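Local coordinates for protein U4/U6 snRNA-associated-splicing factor PRP24 (Saccharomyces cerevisiae, PDB 4N0T) that binds U6 snRNA through its RNA recognition motifs, anneals it to U4 snRNA, and so works as a recycling factor of the spliceosome, at residues R49-I53 and V111-R116; Y20-Y26 and H37-A41; E7-L12 and H81-T86. All coordinates share one frame; numbering follows the deposited sequence.

From the N terminus, segment 7-12 enters the central strand 10-16 of the first RRM. Contact 2 closes first: helix 22-29 packs on strand 35-42, an edge strand of the same sheet. Contact 3 closes much later, when the chain leaves strand 75-81 and the linker 81-86 runs back past segment 7-12, so contact 2 lies within its loop. Contact 1 opens at 49-53, inside that loop, and closes at 111-116 in the second RRM, so contacts 1 and 3 cross. Contact 2 packs a helix on the sheet within the first domain, contact 1 joins the two domains, and contact 3 lays the linker between them along the first.

Contact 1 (R49-I53 and V111-R116); sequences RFARI and VALSIR. With nucleotides of chain B.
Leu113 sits against the strand of Phe50 and Arg52. Leu113 CD2 lies 3.8 Å from Phe50 CB and 4.0 Å from Arg52 N, while Leu113 CD1 faces Arg52 CB. Val111 adds a looser apolar touch: Val111 CG1 comes within 4.4 Å of Phe50 CD2. Beyond Leu113 the contact turns polar. The side chain of Arg52 is extended from CG to NE, with CG anti to the backbone N (chi1 170°). On this course Arg52 CD passes 3.9 Å from Ser114 CB. The two segments belong to separate RNA recognition motifs, 49-53 to RRM 1 and 111-116 to RRM 2, so the contact is an interface between domains. Leu113 and Ser114 both face Asp132, forming a classic beta bulge. Arg116 approaches Arg52 from the opposite direction, and their guanidinium planes are 27° apart. Arg116 NH1 lies over one face of the Arg52 group, near the rim, 3.5 Å from Arg52 NH2. Asp132 forms salt bridges with both arginines and probably offsets their like charges. Arg116 NH1 also donates to Ser114 OG, close to the guanidinium plane. Together with the salt bridge to Asp132, this bond probably helps fix the rotation of the Arg116 guanidinium. The bend at chi3 of Arg116 turns the rest of its group to G21 of chain B. There the guanidinium makes a two-pronged reading of the guanine Hoogsteen edge. Arg116 NE donates to N7 of G21 of chain B at 2.9 Å with a nearly straight bond (167°), and Arg116 NH2 donates to O6 of the same base, also at 2.9 Å.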
ATOM      1  N   ARG A  49      22.564  15.914  16.334  1.00 23.17           N
ATOM      2  CA  ARG A  49      21.822  15.046  15.419  1.00 23.02           C
ATOM      3  C   ARG A  49      21.645  13.629  15.945  1.00 22.55           C
ATOM      4  O   ARG A  49      22.477  13.120  16.703  1.00 22.61           O
ATOM      5  CB  ARG A  49      22.483  15.009  14.039  1.00 26.38           C
ATOM      6  CG  ARG A  49      22.679  16.388  13.425  1.00 30.95           C
ATOM      7  CD  ARG A  49      22.962  16.316  11.939  1.00 33.57           C
ATOM      8  NE  ARG A  49      21.737  16.391  11.144  1.00 40.54           N
ATOM      9  CZ  ARG A  49      21.684  16.196   9.828  1.00 45.77           C
ATOM     10  NH1 ARG A  49      22.786  15.897   9.156  1.00 45.89           N
ATOM     11  NH2 ARG A  49      20.526  16.281   9.187  1.00 48.34           N
ATOM     12  N   PHE A  50      20.549  12.998  15.531  1.00 17.44           N
ATOM     13  CA  PHE A  50      20.314  11.581  15.803  1.00 18.41           C
ATOM     14  C   PHE A  50      20.672  10.802  14.540  1.00 17.98           C
ATOM     15  O   PHE A  50      20.621  11.346  13.429  1.00 20.40           O
ATOM     16  CB  PHE A  50      18.834  11.316  16.066  1.00 17.98           C
ATOM     17  CG  PHE A  50      18.320  11.835  17.385  1.00 17.08           C
ATOM     18  CD1 PHE A  50      18.454  11.082  18.547  1.00 18.32           C
ATOM     19  CD2 PHE A  50      17.642  13.049  17.450  1.00 20.36           C
ATOM     20  CE1 PHE A  50      17.942  11.536  19.758  1.00 19.10           C
ATOM     21  CE2 PHE A  50      17.129  13.510  18.655  1.00 20.22           C
ATOM     22  CZ  PHE A  50      17.273  12.752  19.810  1.00 18.57           C
ATOM     23  N   ALA A  51      21.022   9.528  14.696  1.00 18.56           N
ATOM     24  CA  ALA A  51      21.161   8.641  13.543  1.00 21.62           C
ATOM     25  C   ALA A  51      20.513   7.295  13.814  1.00 17.93           C
ATOM     26  O   ALA A  51      20.536   6.791  14.940  1.00 18.67           O
ATOM     27  CB  ALA A  51      22.627   8.446  13.164  1.00 20.61           C
ATOM     28  N   ARG A  52      19.925   6.717  12.771  1.00 17.02           N
ATOM     29  CA  ARG A  52      19.468   5.344  12.804  1.00 16.97           C
ATOM     30  C   ARG A  52      20.394   4.576  11.878  1.00 18.08           C
ATOM     31  O   ARG A  52      20.597   4.975  10.732  1.00 19.12           O
ATOM     32  CB  ARG A  52      18.025   5.263  12.283  1.00 15.31           C
ATOM     33  CG  ARG A  52      17.519   3.864  12.049  1.00 17.71           C
ATOM     34  CD  ARG A  52      16.137   3.925  11.393  1.00 20.51           C
ATOM     35  NE  ARG A  52      15.567   2.602  11.207  1.00 24.17           N
ATOM     36  CZ  ARG A  52      15.810   1.836  10.151  1.00 30.89           C
ATOM     37  NH1 ARG A  52      16.608   2.278   9.193  1.00 36.25           N
ATOM     38  NH2 ARG A  52      15.249   0.640  10.048  1.00 36.35           N
ATOM     39  N   ILE A  53      20.986   3.491  12.373  1.00 15.91           N
ATOM     40  CA  ILE A  53      21.886   2.693  11.543  1.00 16.49           C
ATOM     41  C   ILE A  53      21.407   1.253  11.545  1.00 16.13           C
ATOM     42  O   ILE A  53      21.343   0.602  12.601  1.00 17.75           O
ATOM     43  CB  ILE A  53      23.361   2.760  12.035  1.00 16.92           C
ATOM     44  CG1 ILE A  53      23.824   4.210  12.160  1.00 20.40           C
ATOM     45  CG2 ILE A  53      24.286   2.007  11.069  1.00 19.33           C
ATOM     46  CD1 ILE A  53      25.194   4.332  12.836  1.00 22.99           C
ATOM     47  N   VAL A 111      10.643  14.051  16.600  1.00 19.82           N
ATOM     48  CA  VAL A 111      11.605  13.846  15.530  1.00 21.05           C
ATOM     49  C   VAL A 111      11.366  12.469  14.908  1.00 17.94           C
ATOM     50  O   VAL A 111      11.202  11.492  15.631  1.00 21.93           O
ATOM     51  CB  VAL A 111      13.036  13.889  16.082  1.00 26.65           C
ATOM     52  CG1 VAL A 111      14.053  13.530  14.991  1.00 29.49           C
ATOM     53  CG2 VAL A 111      13.325  15.268  16.682  1.00 27.34           C
ATOM     54  N   ALA A 112      11.317  12.408  13.579  1.00 20.19           N
ATOM     55  CA  ALA A 112      11.177  11.127  12.880  1.00 21.14           C
ATOM     56  C   ALA A 112      12.479  10.761  12.191  1.00 20.22           C
ATOM     57  O   ALA A 112      13.039  11.561  11.423  1.00 25.25           O
ATOM     58  CB  ALA A 112      10.052  11.184  11.866  1.00 25.04           C
ATOM     59  N   LEU A 113      12.962   9.550  12.450  1.00 17.41           N
ATOM     60  CA  LEU A 113      14.187   9.080  11.816  1.00 20.57           C
ATOM     61  C   LEU A 113      13.959   8.398  10.465  1.00 18.64           C
ATOM     62  O   LEU A 113      14.793   8.514   9.560  1.00 18.70           O
ATOM     63  CB  LEU A 113      14.924   8.124  12.755  1.00 22.47           C
ATOM     64  CG  LEU A 113      15.695   8.775  13.898  1.00 30.70           C
ATOM     65  CD1 LEU A 113      15.951   7.764  14.990  1.00 36.43           C
ATOM     66  CD2 LEU A 113      17.001   9.312  13.360  1.00 29.90           C
ATOM     67  N   SER A 114      12.846   7.682  10.327  1.00 17.84           N
ATOM     68  CA  SER A 114      12.634   6.888   9.124  1.00 17.62           C
ATOM     69  C   SER A 114      11.143   6.660   8.953  1.00 13.17           C
ATOM     70  O   SER A 114      10.448   6.379   9.927  1.00 14.40           O
ATOM     71  CB  SER A 114      13.356   5.536   9.250  1.00 19.50           C
ATOM     72  OG  SER A 114      13.054   4.676   8.151  1.00 18.11           O
ATOM     73  N   ILE A 115      10.660   6.841   7.731  1.00 15.04           N
ATOM     74  CA  ILE A 115       9.266   6.570   7.419  1.00 15.08           C
ATOM     75  C   ILE A 115       9.273   5.645   6.212  1.00 14.11           C
ATOM     76  O   ILE A 115       9.840   5.972   5.170  1.00 18.63           O
ATOM     77  CB  ILE A 115       8.505   7.881   7.111  1.00 16.86           C
ATOM     78  CG1 ILE A 115       8.519   8.785   8.339  1.00 21.41           C
ATOM     79  CG2 ILE A 115       7.037   7.599   6.758  1.00 15.08           C
ATOM     80  CD1 ILE A 115       8.136  10.234   8.025  1.00 25.13           C
ATOM     81  N   ARG A 116       8.657   4.476   6.356  1.00 13.21           N
ATOM     82  CA  ARG A 116       8.773   3.430   5.342  1.00 12.96           C
ATOM     83  C   ARG A 116       7.408   2.994   4.857  1.00 12.99           C
ATOM     84  O   ARG A 116       6.579   2.564   5.641  1.00 15.00           O
ATOM     85  CB  ARG A 116       9.523   2.228   5.943  1.00 13.71           C
ATOM     86  CG  ARG A 116      10.932   2.627   6.451  1.00 13.06           C
ATOM     87  CD  ARG A 116      11.717   1.437   6.995  1.00 12.12           C
ATOM     88  NE  ARG A 116      11.192   0.845   8.217  1.00 15.58           N
ATOM     89  CZ  ARG A 116      11.439   1.272   9.454  1.00 17.08           C
ATOM     90  NH1 ARG A 116      12.201   2.354   9.674  1.00 15.51           N
ATOM     91  NH2 ARG A 116      10.920   0.606  10.477  1.00 17.56           N
TER
ATOM     92  P     G B  21       3.476  -7.119   5.758  1.00 12.74           P
ATOM     93  OP1   G B  21       2.406  -7.778   4.951  1.00 13.87           O
ATOM     94  OP2   G B  21       4.591  -8.007   6.223  1.00 15.01           O
ATOM     95  O5'   G B  21       4.061  -5.899   4.929  1.00 12.10           O
ATOM     96  C5'   G B  21       4.938  -4.967   5.552  1.00 12.17           C
ATOM     97  C4'   G B  21       5.595  -4.066   4.536  1.00 10.29           C
ATOM     98  O4'   G B  21       6.286  -3.007   5.244  1.00 12.53           O
ATOM     99  C3'   G B  21       6.660  -4.725   3.675  1.00 10.54           C
ATOM    100  O3'   G B  21       6.816  -3.888   2.536  1.00 12.99           O
ATOM    101  C2'   G B  21       7.897  -4.555   4.548  1.00 10.90           C
ATOM    102  O2'   G B  21       9.112  -4.725   3.858  1.00 14.98           O
ATOM    103  C1'   G B  21       7.682  -3.118   5.006  1.00 15.04           C
ATOM    104  N9    G B  21       8.353  -2.725   6.236  1.00 13.46           N
ATOM    105  C8    G B  21       9.124  -1.598   6.330  1.00 17.18           C
ATOM    106  N7    G B  21       9.576  -1.419   7.530  1.00 15.25           N
ATOM    107  C5    G B  21       9.069  -2.458   8.269  1.00 13.51           C
ATOM    108  C6    G B  21       9.222  -2.741   9.645  1.00 16.49           C
ATOM    109  O6    G B  21       9.893  -2.108  10.491  1.00 16.66           O
ATOM    110  N1    G B  21       8.543  -3.894  10.000  1.00 16.29           N
ATOM    111  C2    G B  21       7.767  -4.648   9.144  1.00 14.78           C
ATOM    112  N2    G B  21       7.163  -5.722   9.673  1.00 14.62           N
ATOM    113  N3    G B  21       7.620  -4.393   7.856  1.00 14.56           N
ATOM    114  C4    G B  21       8.281  -3.284   7.487  1.00 13.47           C
TER

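Contact 2 (Y20-Y26 and H37-A41); sequences YNQNKVY and HVDVA
Gln22 CG stands anti to its backbone N (chi1 -175°), and the rest of the side chain runs on extended. This brings the amide back over strand 37-41, with Gln22 NE2 3.0 Å from Val38 O. Val38 has CG1 anti to its own N, and its two methyls part toward different partners. Val38 CG1 meets Val25 CG1 at 3.6 Å. Val38 CG2 lies over one face of the Tyr26 ring, 3.8 Å from the centroid and 20° off the normal, a CH-pi contact. Val40 continues the row. Val40 CG2 packs against Val25 CG2 at 3.8 Å and also touches the backbone of Gln22, while Val40 CG1 rests on Tyr20 O. Here the first helix of RRM 1 lies across an edge strand of its beta sheet, the helix-on-sheet layer of the RRM fold. The short helix and strand axes come within 8.4 Å and run at 128°. Val25 also touches Ile53 of the neighbouring strand 49-55. Asn21 caps the start of the helix: Asn21 OD1 accepts from Lys24 N at 2.7 Å. At the other end of the contact, one water accepts from Val38 N, is hydrogen-bonded to Tyr26 OH, and takes a weak bond from Gln22 NE2. The chemistry is thus split. The valine methyls make the apolar middle, with the Tyr26 ring closing one side. The polar groups of Gln22 and Tyr26 meet an edge-strand N-H through water, so that this group is satisfied without a further strand beside it.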
ATOM      1  N   TYR A  20      27.440  16.551  11.461  1.00 42.76           N
ATOM      2  CA  TYR A  20      27.494  15.163  11.023  1.00 39.41           C
ATOM      3  C   TYR A  20      26.416  14.805  10.001  1.00 38.29           C
ATOM      4  O   TYR A  20      25.212  14.945  10.249  1.00 43.55           O
ATOM      5  CB  TYR A  20      27.506  14.194  12.213  1.00 37.44           C
ATOM      6  CG  TYR A  20      28.855  13.532  12.379  1.00 37.65           C
ATOM      7  CD1 TYR A  20      29.987  14.294  12.633  1.00 38.00           C
ATOM      8  CD2 TYR A  20      29.002  12.155  12.262  1.00 38.30           C
ATOM      9  CE1 TYR A  20      31.227  13.710  12.772  1.00 39.84           C
ATOM     10  CE2 TYR A  20      30.248  11.557  12.401  1.00 40.33           C
ATOM     11  CZ  TYR A  20      31.355  12.348  12.653  1.00 43.64           C
ATOM     12  OH  TYR A  20      32.604  11.788  12.800  1.00 51.89           O
ATOM     13  N   ASN A  21      26.869  14.358   8.838  1.00 34.75           N
ATOM     14  CA  ASN A  21      25.974  13.889   7.793  1.00 35.55           C
ATOM     15  C   ASN A  21      26.000  12.371   7.681  1.00 31.16           C
ATOM     16  O   ASN A  21      26.790  11.693   8.343  1.00 30.31           O
ATOM     17  CB  ASN A  21      26.315  14.542   6.441  1.00 38.96           C
ATOM     18  CG  ASN A  21      27.745  14.270   5.989  1.00 41.03           C
ATOM     19  OD1 ASN A  21      28.322  13.219   6.273  1.00 41.25           O
ATOM     20  ND2 ASN A  21      28.321  15.225   5.264  1.00 40.35           N
ATOM     21  N   GLN A  22      25.133  11.854   6.825  1.00 32.18           N
ATOM     22  CA  GLN A  22      25.035  10.431   6.548  1.00 34.37           C
ATOM     23  C   GLN A  22      26.398   9.808   6.200  1.00 37.72           C
ATOM     24  O   GLN A  22      26.737   8.715   6.669  1.00 37.36           O
ATOM     25  CB  GLN A  22      24.052  10.266   5.398  1.00 37.44           C
ATOM     26  CG  GLN A  22      23.709   8.872   5.004  1.00 45.17           C
ATOM     27  CD  GLN A  22      22.681   8.875   3.901  1.00 51.44           C
ATOM     28  OE1 GLN A  22      22.502   9.885   3.216  1.00 56.94           O
ATOM     29  NE2 GLN A  22      21.990   7.760   3.728  1.00 50.24           N
ATOM     30  N   ASN A  23      27.183  10.517   5.392  1.00 37.77           N
ATOM     31  CA  ASN A  23      28.498  10.029   4.989  1.00 40.11           C
ATOM     32  C   ASN A  23      29.456   9.862   6.166  1.00 35.95           C
ATOM     33  O   ASN A  23      30.147   8.841   6.276  1.00 35.03           O
ATOM     34  CB  ASN A  23      29.118  10.968   3.951  1.00 51.56           C
ATOM     35  CG  ASN A  23      30.569  10.632   3.652  1.00 62.64           C
ATOM     36  OD1 ASN A  23      30.919   9.473   3.414  1.00 70.10           O
ATOM     37  ND2 ASN A  23      31.426  11.646   3.675  1.00 63.32           N
ATOM     38  N   LYS A  24      29.500  10.863   7.042  1.00 28.70           N
ATOM     39  CA  LYS A  24      30.397  10.819   8.193  1.00 30.06           C
ATOM     40  C   LYS A  24      29.964   9.729   9.163  1.00 30.72           C
ATOM     41  O   LYS A  24      30.797   9.112   9.831  1.00 33.34           O
ATOM     42  CB  LYS A  24      30.425  12.168   8.906  1.00 33.70           C
ATOM     43  CG  LYS A  24      31.044  13.285   8.085  1.00 39.47           C
ATOM     44  CD  LYS A  24      31.147  14.559   8.904  1.00 44.17           C
ATOM     45  CE  LYS A  24      31.703  15.702   8.075  1.00 49.14           C
ATOM     46  NZ  LYS A  24      31.620  16.987   8.826  1.00 53.86           N
ATOM     47  N   VAL A  25      28.657   9.500   9.241  1.00 28.63           N
ATOM     48  CA  VAL A  25      28.132   8.423  10.072  1.00 29.09           C
ATOM     49  C   VAL A  25      28.627   7.070   9.567  1.00 29.42           C
ATOM     50  O   VAL A  25      29.110   6.255  10.358  1.00 31.57           O
ATOM     51  CB  VAL A  25      26.598   8.476  10.159  1.00 28.21           C
ATOM     52  CG1 VAL A  25      26.053   7.236  10.844  1.00 28.22           C
ATOM     53  CG2 VAL A  25      26.177   9.738  10.909  1.00 26.58           C
ATOM     54  N   TYR A  26      28.533   6.850   8.253  1.00 34.89           N
ATOM     55  CA  TYR A  26      29.079   5.648   7.610  1.00 37.57           C
ATOM     56  C   TYR A  26      30.535   5.418   7.968  1.00 38.02           C
ATOM     57  O   TYR A  26      30.894   4.362   8.482  1.00 41.71           O
ATOM     58  CB  TYR A  26      28.985   5.757   6.085  1.00 41.78           C
ATOM     59  CG  TYR A  26      27.790   5.067   5.487  1.00 41.47           C
ATOM     60  CD1 TYR A  26      27.772   3.689   5.316  1.00 42.47           C
ATOM     61  CD2 TYR A  26      26.681   5.798   5.077  1.00 43.12           C
ATOM     62  CE1 TYR A  26      26.672   3.055   4.768  1.00 45.87           C
ATOM     63  CE2 TYR A  26      25.583   5.179   4.524  1.00 43.24           C
ATOM     64  CZ  TYR A  26      25.581   3.808   4.373  1.00 47.19           C
ATOM     65  OH  TYR A  26      24.477   3.194   3.825  1.00 46.30           O
ATOM     66  N   HIS A  37      21.584   0.595   5.875  1.00 23.43           N
ATOM     67  CA  HIS A  37      21.006   1.924   5.708  1.00 23.32           C
ATOM     68  C   HIS A  37      21.364   2.850   6.868  1.00 23.01           C
ATOM     69  O   HIS A  37      21.514   2.398   8.007  1.00 21.25           O
ATOM     70  CB  HIS A  37      19.481   1.829   5.556  1.00 29.02           C
ATOM     71  CG  HIS A  37      18.866   3.051   4.947  1.00 43.28           C
ATOM     72  ND1 HIS A  37      18.241   4.026   5.699  1.00 49.14           N
ATOM     73  CD2 HIS A  37      18.804   3.469   3.663  1.00 50.00           C
ATOM     74  CE1 HIS A  37      17.812   4.984   4.899  1.00 49.43           C
ATOM     75  NE2 HIS A  37      18.140   4.675   3.659  1.00 51.91           N
ATOM     76  N   VAL A  38      21.494   4.139   6.567  1.00 24.34           N
ATOM     77  CA  VAL A  38      21.744   5.158   7.579  1.00 21.98           C
ATOM     78  C   VAL A  38      20.772   6.318   7.396  1.00 22.74           C
ATOM     79  O   VAL A  38      20.659   6.852   6.295  1.00 25.18           O
ATOM     80  CB  VAL A  38      23.168   5.720   7.460  1.00 23.26           C
ATOM     81  CG1 VAL A  38      23.358   6.889   8.420  1.00 22.91           C
ATOM     82  CG2 VAL A  38      24.197   4.630   7.746  1.00 23.04           C
ATOM     83  N   ASP A  39      20.060   6.692   8.456  1.00 19.70           N
ATOM     84  CA  ASP A  39      19.289   7.941   8.450  1.00 17.00           C
ATOM     85  C   ASP A  39      19.831   8.892   9.510  1.00 19.09           C
ATOM     86  O   ASP A  39      20.154   8.464  10.611  1.00 23.56           O
ATOM     87  CB  ASP A  39      17.815   7.670   8.731  1.00 18.50           C
ATOM     88  CG  ASP A  39      17.166   6.828   7.658  1.00 26.91           C
ATOM     89  OD1 ASP A  39      16.978   7.351   6.540  1.00 30.25           O
ATOM     90  OD2 ASP A  39      16.843   5.654   7.935  1.00 26.81           O
ATOM     91  N   VAL A  40      19.944  10.176   9.170  1.00 21.45           N
ATOM     92  CA  VAL A  40      20.338  11.199  10.139  1.00 24.41           C
ATOM     93  C   VAL A  40      19.213  12.234  10.222  1.00 31.25           C
ATOM     94  O   VAL A  40      18.611  12.580   9.201  1.00 32.33           O
ATOM     95  CB  VAL A  40      21.664  11.875   9.743  1.00 27.14           C
ATOM     96  CG1 VAL A  40      22.089  12.897  10.787  1.00 36.11           C
ATOM     97  CG2 VAL A  40      22.759  10.836   9.569  1.00 26.11           C
ATOM     98  N   ALA A  41      18.907  12.700  11.430  1.00 23.69           N
ATOM     99  CA  ALA A  41      17.865  13.712  11.631  1.00 23.94           C
ATOM    100  C   ALA A  41      18.328  14.722  12.668  1.00 27.78           C
ATOM    101  O   ALA A  41      19.021  14.364  13.626  1.00 22.94           O
ATOM    102  CB  ALA A  41      16.571  13.071  12.088  1.00 23.78           C
TER
HETATM  103  O   HOH W   1      21.657   4.620   3.860  1.00 43.44           O

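Contact 3 (E7-L12 and H81-T86); sequences ELTTVL and HLTECT
Leu82 makes the close part of this contact. Leu82 CD1 lies 4.0 Å from Leu12 CB. Leu82 CD2 lies 3.9 Å from Thr10 CG2, and these two side chains run side by side in the same direction. Leu82 CG is anti to the backbone N (chi1 -175°), and chi2 of 73° then sets the two methyls against these neighbours. The backbone anchors the same spot: Leu82 N donates to Thr10 O at 3.0 Å. Next to it, Val11 and His81 form an antiparallel non-hydrogen-bonded pair with diverging side chains. Glu7 CG also comes close, 3.1 Å from Leu82 O.

The carboxylate end of Glu7 is loose and wet. It reaches the linker through water. OE1 accepts from two waters. One also serves Cys85 N and Thr86 OG1, and the other accepts from Glu84 N. A further water lies within bonding distance of Leu8 O, Thr10 O and His81 ND1, in the imidazole plane at its edge.

The segments join the start of the central strand 10-16 to the linker that leaves strand 75-81 and enters strand 86-90 of RRM 2. Val11 and His81 turn to helix 58-65, Thr10 leans on Arg52 and Glu54 of strand 49-55, and Thr86 OG1 is hydrogen-bonded to Asp132 of the second domain.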
ATOM      1  N   GLU A   7      14.581  -4.370  13.095  1.00 20.29           N
ATOM      2  CA  GLU A   7      14.883  -3.770  14.390  1.00 29.22           C
ATOM      3  C   GLU A   7      16.085  -4.429  15.053  1.00 30.75           C
ATOM      4  O   GLU A   7      16.953  -3.748  15.623  1.00 30.63           O
ATOM      5  CB  GLU A   7      13.671  -3.876  15.321  1.00 31.48           C
ATOM      6  CG  GLU A   7      13.990  -3.433  16.747  1.00 36.44           C
ATOM      7  CD  GLU A   7      12.773  -3.347  17.647  1.00 38.44           C
ATOM      8  OE1 GLU A   7      11.990  -2.382  17.500  1.00 31.96           O
ATOM      9  OE2 GLU A   7      12.608  -4.236  18.517  1.00 41.54           O
ATOM     10  N   LEU A   8      16.130  -5.757  14.977  1.00 26.85           N
ATOM     11  CA  LEU A   8      17.184  -6.518  15.643  1.00 26.49           C
ATOM     12  C   LEU A   8      18.581  -5.995  15.331  1.00 23.82           C
ATOM     13  O   LEU A   8      19.448  -5.963  16.205  1.00 28.36           O
ATOM     14  CB  LEU A   8      17.089  -8.001  15.265  1.00 28.87           C
ATOM     15  CG  LEU A   8      18.025  -8.919  16.056  1.00 34.42           C
ATOM     16  CD1 LEU A   8      17.614  -8.948  17.522  1.00 32.54           C
ATOM     17  CD2 LEU A   8      18.067 -10.331  15.462  1.00 35.98           C
ATOM     18  N   THR A   9      18.805  -5.555  14.097  1.00 21.60           N
ATOM     19  CA  THR A   9      20.140  -5.106  13.729  1.00 20.10           C
ATOM     20  C   THR A   9      20.276  -3.585  13.644  1.00 15.52           C
ATOM     21  O   THR A   9      21.266  -3.079  13.120  1.00 20.18           O
ATOM     22  CB  THR A   9      20.609  -5.731  12.408  1.00 24.20           C
ATOM     23  OG1 THR A   9      19.797  -5.243  11.329  1.00 24.14           O
ATOM     24  CG2 THR A   9      20.510  -7.250  12.477  1.00 22.94           C
ATOM     25  N   THR A  10      19.292  -2.868  14.175  1.00 17.82           N
ATOM     26  CA  THR A  10      19.294  -1.409  14.065  1.00 16.52           C
ATOM     27  C   THR A  10      19.657  -0.746  15.395  1.00 15.98           C
ATOM     28  O   THR A  10      19.158  -1.130  16.470  1.00 19.26           O
ATOM     29  CB  THR A  10      17.934  -0.884  13.581  1.00 21.15           C
ATOM     30  OG1 THR A  10      17.619  -1.509  12.331  1.00 21.27           O
ATOM     31  CG2 THR A  10      17.973   0.626  13.377  1.00 18.45           C
ATOM     32  N   VAL A  11      20.519   0.251  15.316  1.00 16.65           N
ATOM     33  CA  VAL A  11      20.882   1.008  16.506  1.00 17.13           C
ATOM     34  C   VAL A  11      20.509   2.469  16.349  1.00 18.27           C
ATOM     35  O   VAL A  11      20.365   2.978  15.223  1.00 17.77           O
ATOM     36  CB  VAL A  11      22.390   0.909  16.831  1.00 16.13           C
ATOM     37  CG1 VAL A  11      22.786  -0.555  17.004  1.00 22.71           C
ATOM     38  CG2 VAL A  11      23.222   1.559  15.740  1.00 16.57           C
ATOM     39  N   LEU A  12      20.383   3.133  17.492  1.00 15.81           N
ATOM     40  CA  LEU A  12      20.092   4.554  17.568  1.00 12.32           C
ATOM     41  C   LEU A  12      21.342   5.243  18.094  1.00 17.78           C
ATOM     42  O   LEU A  12      21.925   4.783  19.075  1.00 19.05           O
ATOM     43  CB  LEU A  12      18.963   4.778  18.573  1.00 14.87           C
ATOM     44  CG  LEU A  12      18.600   6.236  18.883  1.00 20.00           C
ATOM     45  CD1 LEU A  12      18.044   6.883  17.645  1.00 22.53           C
ATOM     46  CD2 LEU A  12      17.603   6.335  20.033  1.00 25.16           C
ATOM     47  N   HIS A  81      20.532  -0.159  21.237  1.00 18.34           N
ATOM     48  CA  HIS A  81      19.598  -0.910  20.397  1.00 16.42           C
ATOM     49  C   HIS A  81      18.363  -0.045  20.179  1.00 20.85           C
ATOM     50  O   HIS A  81      17.846   0.568  21.126  1.00 20.84           O
ATOM     51  CB  HIS A  81      19.180  -2.222  21.071  1.00 19.62           C
ATOM     52  CG  HIS A  81      20.254  -3.268  21.108  1.00 25.50           C
ATOM     53  ND1 HIS A  81      20.735  -3.887  19.974  1.00 26.49           N
ATOM     54  CD2 HIS A  81      20.916  -3.828  22.152  1.00 29.23           C
ATOM     55  CE1 HIS A  81      21.653  -4.777  20.314  1.00 28.93           C
ATOM     56  NE2 HIS A  81      21.787  -4.754  21.629  1.00 28.94           N
ATOM     57  N   LEU A  82      17.877   0.011  18.940  1.00 20.90           N
ATOM     58  CA  LEU A  82      16.631   0.723  18.688  1.00 22.51           C
ATOM     59  C   LEU A  82      15.522  -0.206  19.114  1.00 24.78           C
ATOM     60  O   LEU A  82      15.344  -1.266  18.518  1.00 28.56           O
ATOM     61  CB  LEU A  82      16.467   1.078  17.209  1.00 23.78           C
ATOM     62  CG  LEU A  82      15.228   1.935  16.912  1.00 27.36           C
ATOM     63  CD1 LEU A  82      15.435   3.362  17.413  1.00 20.72           C
ATOM     64  CD2 LEU A  82      14.896   1.930  15.426  1.00 29.19           C
ATOM     65  N   THR A  83      14.799   0.163  20.164  1.00 20.09           N
ATOM     66  CA  THR A  83      13.723  -0.682  20.660  1.00 18.03           C
ATOM     67  C   THR A  83      12.584   0.161  21.209  1.00 20.78           C
ATOM     68  O   THR A  83      12.805   1.244  21.767  1.00 21.38           O
ATOM     69  CB  THR A  83      14.217  -1.683  21.733  1.00 27.11           C
ATOM     70  OG1 THR A  83      13.108  -2.435  22.222  1.00 35.31           O
ATOM     71  CG2 THR A  83      14.832  -0.957  22.891  1.00 28.23           C
ATOM     72  N   GLU A  84      11.362  -0.330  21.007  1.00 20.33           N
ATOM     73  CA  GLU A  84      10.161   0.377  21.441  1.00 21.48           C
ATOM     74  C   GLU A  84      10.057   1.799  20.889  1.00 20.48           C
ATOM     75  O   GLU A  84       9.400   2.660  21.473  1.00 23.58           O
ATOM     76  CB  GLU A  84      10.048   0.351  22.970  1.00 24.96           C
ATOM     77  CG  GLU A  84       9.989  -1.060  23.533  1.00 33.49           C
ATOM     78  CD  GLU A  84       9.758  -1.071  25.023  1.00 41.39           C
ATOM     79  OE1 GLU A  84      10.753  -1.077  25.776  1.00 43.44           O
ATOM     80  OE2 GLU A  84       8.578  -1.058  25.437  1.00 45.14           O
ATOM     81  N   CYS A  85      10.672   2.026  19.731  1.00 19.81           N
ATOM     82  CA  CYS A  85      10.637   3.326  19.086  1.00 17.71           C
ATOM     83  C   CYS A  85      10.001   3.302  17.704  1.00 16.02           C
ATOM     84  O   CYS A  85      10.268   4.187  16.891  1.00 17.52           O
ATOM     85  CB  CYS A  85      12.056   3.859  18.926  1.00 16.83           C
ATOM     86  SG  CYS A  85      12.836   4.343  20.488  1.00 23.17           S
ATOM     87  N   THR A  86       9.173   2.293  17.425  1.00 19.02           N
ATOM     88  CA  THR A  86       8.598   2.168  16.095  1.00 19.25           C
ATOM     89  C   THR A  86       7.068   2.204  16.148  1.00 14.02           C
ATOM     90  O   THR A  86       6.442   1.504  16.950  1.00 19.90           O
ATOM     91  CB  THR A  86       9.071   0.860  15.415  1.00 17.19           C
ATOM     92  OG1 THR A  86      10.504   0.855  15.346  1.00 21.52           O
ATOM     93  CG2 THR A  86       8.493   0.744  14.007  1.00 17.42           C
TER
HETATM   94  O   HOH W   2      11.926   0.385  17.833  1.00 20.15           O
HETATM   95  O   HOH W   3      17.227  -3.265  18.352  1.00 28.60           O
HETATM   96  O   HOH W   4      10.318  -2.653  19.839  1.00 30.30           O
HETATM   97  O   HOH W   5      20.351  -3.637  17.348  1.00 25.51           O